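PDB 7CPX: lovastatin nonaketide synthase, polyketide synthase component from Aspergillus terreus, which builds the nonaketide backbone of lovastatin, condensing, methylating and reducing malonyl units into carrier-bound dihydromonacolin L with its partner enoyl reductase LovC. Local coordinates for residues Gln1297-Ile1302 / Asp1604-Leu1609. The protein carries 2 engineered substitutions. Numbering follows the deposited sequence.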
ATOM      1  N   GLN A1297     -68.090  37.713 -12.745  1.00185.22           N
ATOM      2  CA  GLN A1297     -67.120  38.425 -13.569  1.00185.22           C
ATOM      3  C   GLN A1297     -67.184  37.958 -15.018  1.00185.22           C
ATOM      4  O   GLN A1297     -67.106  38.775 -15.943  1.00185.22           O
ATOM      5  CB  GLN A1297     -65.713  38.241 -13.000  1.00185.22           C
ATOM      6  CG  GLN A1297     -65.392  39.160 -11.830  1.00185.22           C
ATOM      7  CD  GLN A1297     -66.352  38.994 -10.667  1.00185.22           C
ATOM      8  OE1 GLN A1297     -67.063  39.929 -10.297  1.00185.22           O
ATOM      9  NE2 GLN A1297     -66.373  37.802 -10.082  1.00185.22           N
ATOM     10  N   ASP A1298     -67.321  36.649 -15.237  1.00184.99           N
ATOM     11  CA  ASP A1298     -67.546  36.151 -16.591  1.00184.99           C
ATOM     12  C   ASP A1298     -68.873  36.663 -17.139  1.00184.99           C
ATOM     13  O   ASP A1298     -68.954  37.106 -18.294  1.00184.99           O
ATOM     14  CB  ASP A1298     -67.506  34.623 -16.598  1.00184.99           C
ATOM     15  CG  ASP A1298     -67.436  34.049 -17.999  1.00184.99           C
ATOM     16  OD1 ASP A1298     -66.442  34.322 -18.705  1.00184.99           O
ATOM     17  OD2 ASP A1298     -68.370  33.321 -18.394  1.00184.99           O
ATOM     18  N   LYS A1299     -69.923  36.620 -16.313  1.00184.40           N
ATOM     19  CA  LYS A1299     -71.201  37.251 -16.612  1.00184.40           C
ATOM     20  C   LYS A1299     -71.122  38.769 -16.523  1.00184.40           C
ATOM     21  O   LYS A1299     -72.151  39.446 -16.607  1.00184.40           O
ATOM     22  CB  LYS A1299     -72.283  36.725 -15.664  1.00184.40           C
ATOM     23  CG  LYS A1299     -73.704  36.980 -16.146  1.00184.40           C
ATOM     24  CD  LYS A1299     -74.732  36.278 -15.272  1.00184.40           C
ATOM     25  CE  LYS A1299     -74.765  36.856 -13.865  1.00184.40           C
ATOM     26  NZ  LYS A1299     -75.822  36.224 -13.029  1.00184.40           N
ATOM     27  N   GLU A1300     -69.925  39.302 -16.293  1.00187.25           N
ATOM     28  CA  GLU A1300     -69.595  40.678 -16.612  1.00187.25           C
ATOM     29  C   GLU A1300     -68.531  40.774 -17.692  1.00187.25           C
ATOM     30  O   GLU A1300     -68.422  41.822 -18.338  1.00187.25           O
ATOM     31  CB  GLU A1300     -69.109  41.422 -15.357  1.00187.25           C
ATOM     32  CG  GLU A1300     -68.852  42.906 -15.561  1.00187.25           C
ATOM     33  CD  GLU A1300     -70.099  43.666 -15.971  1.00187.25           C
ATOM     34  OE1 GLU A1300     -71.208  43.104 -15.850  1.00187.25           O
ATOM     35  OE2 GLU A1300     -69.970  44.826 -16.417  1.00187.25           O
ATOM     36  N   ALA A1301     -67.753  39.713 -17.905  1.00188.39           N
ATOM     37  CA  ALA A1301     -66.777  39.659 -18.983  1.00188.39           C
ATOM     38  C   ALA A1301     -67.460  39.754 -20.337  1.00188.39           C
ATOM     39  O   ALA A1301     -67.275  40.730 -21.071  1.00188.39           O
ATOM     40  CB  ALA A1301     -65.976  38.359 -18.907  1.00188.39           C
ATOM     41  N   ILE A1302     -68.252  38.741 -20.672  1.00187.04           N
ATOM     42  CA  ILE A1302     -68.880  38.677 -21.990  1.00187.04           C
ATOM     43  C   ILE A1302     -69.901  39.802 -22.133  1.00187.04           C
ATOM     44  O   ILE A1302     -69.929  40.474 -23.174  1.00187.04           O
ATOM     45  CB  ILE A1302     -69.507  37.296 -22.242  1.00187.04           C
ATOM     46  CG1 ILE A1302     -68.437  36.347 -22.794  1.00187.04           C
ATOM     47  CG2 ILE A1302     -70.679  37.405 -23.212  1.00187.04           C
ATOM     48  CD1 ILE A1302     -68.834  34.885 -22.812  1.00187.04           C
ATOM     49  N   ASP A1604     -76.557  25.156 -19.709  1.00166.13           N
ATOM     50  CA  ASP A1604     -76.443  26.292 -20.615  1.00166.13           C
ATOM     51  C   ASP A1604     -77.640  27.212 -20.453  1.00166.13           C
ATOM     52  O   ASP A1604     -78.194  27.729 -21.427  1.00166.13           O
ATOM     53  CB  ASP A1604     -76.315  25.820 -22.062  1.00166.13           C
ATOM     54  CG  ASP A1604     -77.451  24.905 -22.478  1.00166.13           C
ATOM     55  OD1 ASP A1604     -78.321  24.611 -21.632  1.00166.13           O
ATOM     56  OD2 ASP A1604     -77.471  24.478 -23.652  1.00166.13           O
ATOM     57  N   ARG A1605     -78.059  27.427 -19.204  1.00166.35           N
ATOM     58  CA  ARG A1605     -79.287  28.171 -18.957  1.00166.35           C
ATOM     59  C   ARG A1605     -79.173  29.629 -19.383  1.00166.35           C
ATOM     60  O   ARG A1605     -80.138  30.190 -19.912  1.00166.35           O
ATOM     61  CB  ARG A1605     -79.677  28.073 -17.478  1.00166.35           C
ATOM     62  CG  ARG A1605     -78.848  28.917 -16.511  1.00166.35           C
ATOM     63  CD  ARG A1605     -77.406  28.446 -16.407  1.00166.35           C
ATOM     64  NE  ARG A1605     -76.707  29.092 -15.303  1.00166.35           N
ATOM     65  CZ  ARG A1605     -76.775  28.698 -14.040  1.00166.35           C
ATOM     66  NH1 ARG A1605     -77.500  27.652 -13.678  1.00166.35           N
ATOM     67  NH2 ARG A1605     -76.101  29.372 -13.112  1.00166.35           N
ATOM     68  N   ASP A1606     -78.017  30.260 -19.173  1.00173.70           N
ATOM     69  CA  ASP A1606     -77.888  31.699 -19.378  1.00173.70           C
ATOM     70  C   ASP A1606     -76.972  32.058 -20.541  1.00173.70           C
ATOM     71  O   ASP A1606     -77.423  32.686 -21.502  1.00173.70           O
ATOM     72  CB  ASP A1606     -77.377  32.350 -18.086  1.00173.70           C
ATOM     73  CG  ASP A1606     -77.283  33.862 -18.187  1.00173.70           C
ATOM     74  OD1 ASP A1606     -77.781  34.427 -19.183  1.00173.70           O
ATOM     75  OD2 ASP A1606     -76.706  34.484 -17.271  1.00173.70           O
ATOM     76  N   ALA A1607     -75.701  31.657 -20.497  1.00176.92           N
ATOM     77  CA  ALA A1607     -74.745  32.106 -21.503  1.00176.92           C
ATOM     78  C   ALA A1607     -73.342  31.573 -21.243  1.00176.92           C
ATOM     79  O   ALA A1607     -73.099  30.898 -20.237  1.00176.92           O
ATOM     80  CB  ALA A1607     -74.701  33.636 -21.552  1.00176.92           C
ATOM     81  N   ASN A1608     -72.418  31.871 -22.154  1.00177.84           N
ATOM     82  CA  ASN A1608     -70.977  31.701 -22.007  1.00177.84           C
ATOM     83  C   ASN A1608     -70.543  30.244 -22.117  1.00177.84           C
ATOM     84  O   ASN A1608     -69.336  29.978 -22.108  1.00177.84           O
ATOM     85  CB  ASN A1608     -70.463  32.269 -20.675  1.00177.84           C
ATOM     86  CG  ASN A1608     -70.963  33.676 -20.414  1.00177.84           C
ATOM     87  OD1 ASN A1608     -71.844  34.172 -21.114  1.00177.84           O
ATOM     88  ND2 ASN A1608     -70.403  34.327 -19.403  1.00177.84           N
ATOM     89  N   LEU A1609     -71.473  29.298 -22.222  1.00172.95           N
ATOM     90  CA  LEU A1609     -71.139  27.895 -22.408  1.00172.95           C
ATOM     91  C   LEU A1609     -71.660  27.349 -23.727  1.00172.95           C
ATOM     92  O   LEU A1609     -71.498  26.153 -23.995  1.00172.95           O
ATOM     93  CB  LEU A1609     -71.694  27.061 -21.246  1.00172.95           C
ATOM     94  CG  LEU A1609     -71.251  27.533 -19.859  1.00172.95           C
ATOM     95  CD1 LEU A1609     -72.035  26.822 -18.770  1.00172.95           C
ATOM     96  CD2 LEU A1609     -69.758  27.324 -19.661  1.00172.95           C
TER
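The loop between strands 1600-1602 and 1614-1618, joined to the sheet that also holds strand 1440-1445 of the methyltransferase domain, packs against the N-terminal part of helix 1298-1309, and Asn1608 of the loop reaches across to Asp1298 and Ile1302. The contact illustrates how a single amide can join a loop to a helix. Asn1608 uses ND2 as donor to Asp1298 OD2; the N-H points nearly straight at the oxygen, at 163°. The modelled separation is very short, and at this resolution its exact length carries no weight. Carboxylate and amide planes stand 80° apart, close to perpendicular. Asp1298 offers its carboxylate to the loop because CG lies anti to the backbone N (chi1 -168°), beside the carbonyl carbon. Asn1608 ND2 also makes a weak, bent bond to Asp1298 O at 3.3 Å. Asp1298 O also accepts Ile1302 N at 3.0 Å, within the helix. The amide thus touches both the side chain and the backbone of one residue.

Beside these polar bonds, Ile1302 CD1 sits over the face of the Asn1608 amide, 3.4 Å from Asn1608 CG. Ser1418 and Leu1417 from another loop touch Asn1608 and Asp1298, respectively, and Arg1556 of helix 1554-1561 touches Ile1302.

Toward the exposed margin, Lys1299 and Asp1606 cross at about a right angle, with Lys1299 CD against Asp1606 OD2. The charged ends are farther apart, Lys1299 NZ lying 4.7 Å from Asp1606 OD2, so any attraction is probably long-range. The chemistry therefore divides by burial: an amide-carboxylate bond, with a methyl group over the amide face, probably sets the inner fit, whereas the outer lysine-aspartate pair probably adds a less specific electrostatic pull.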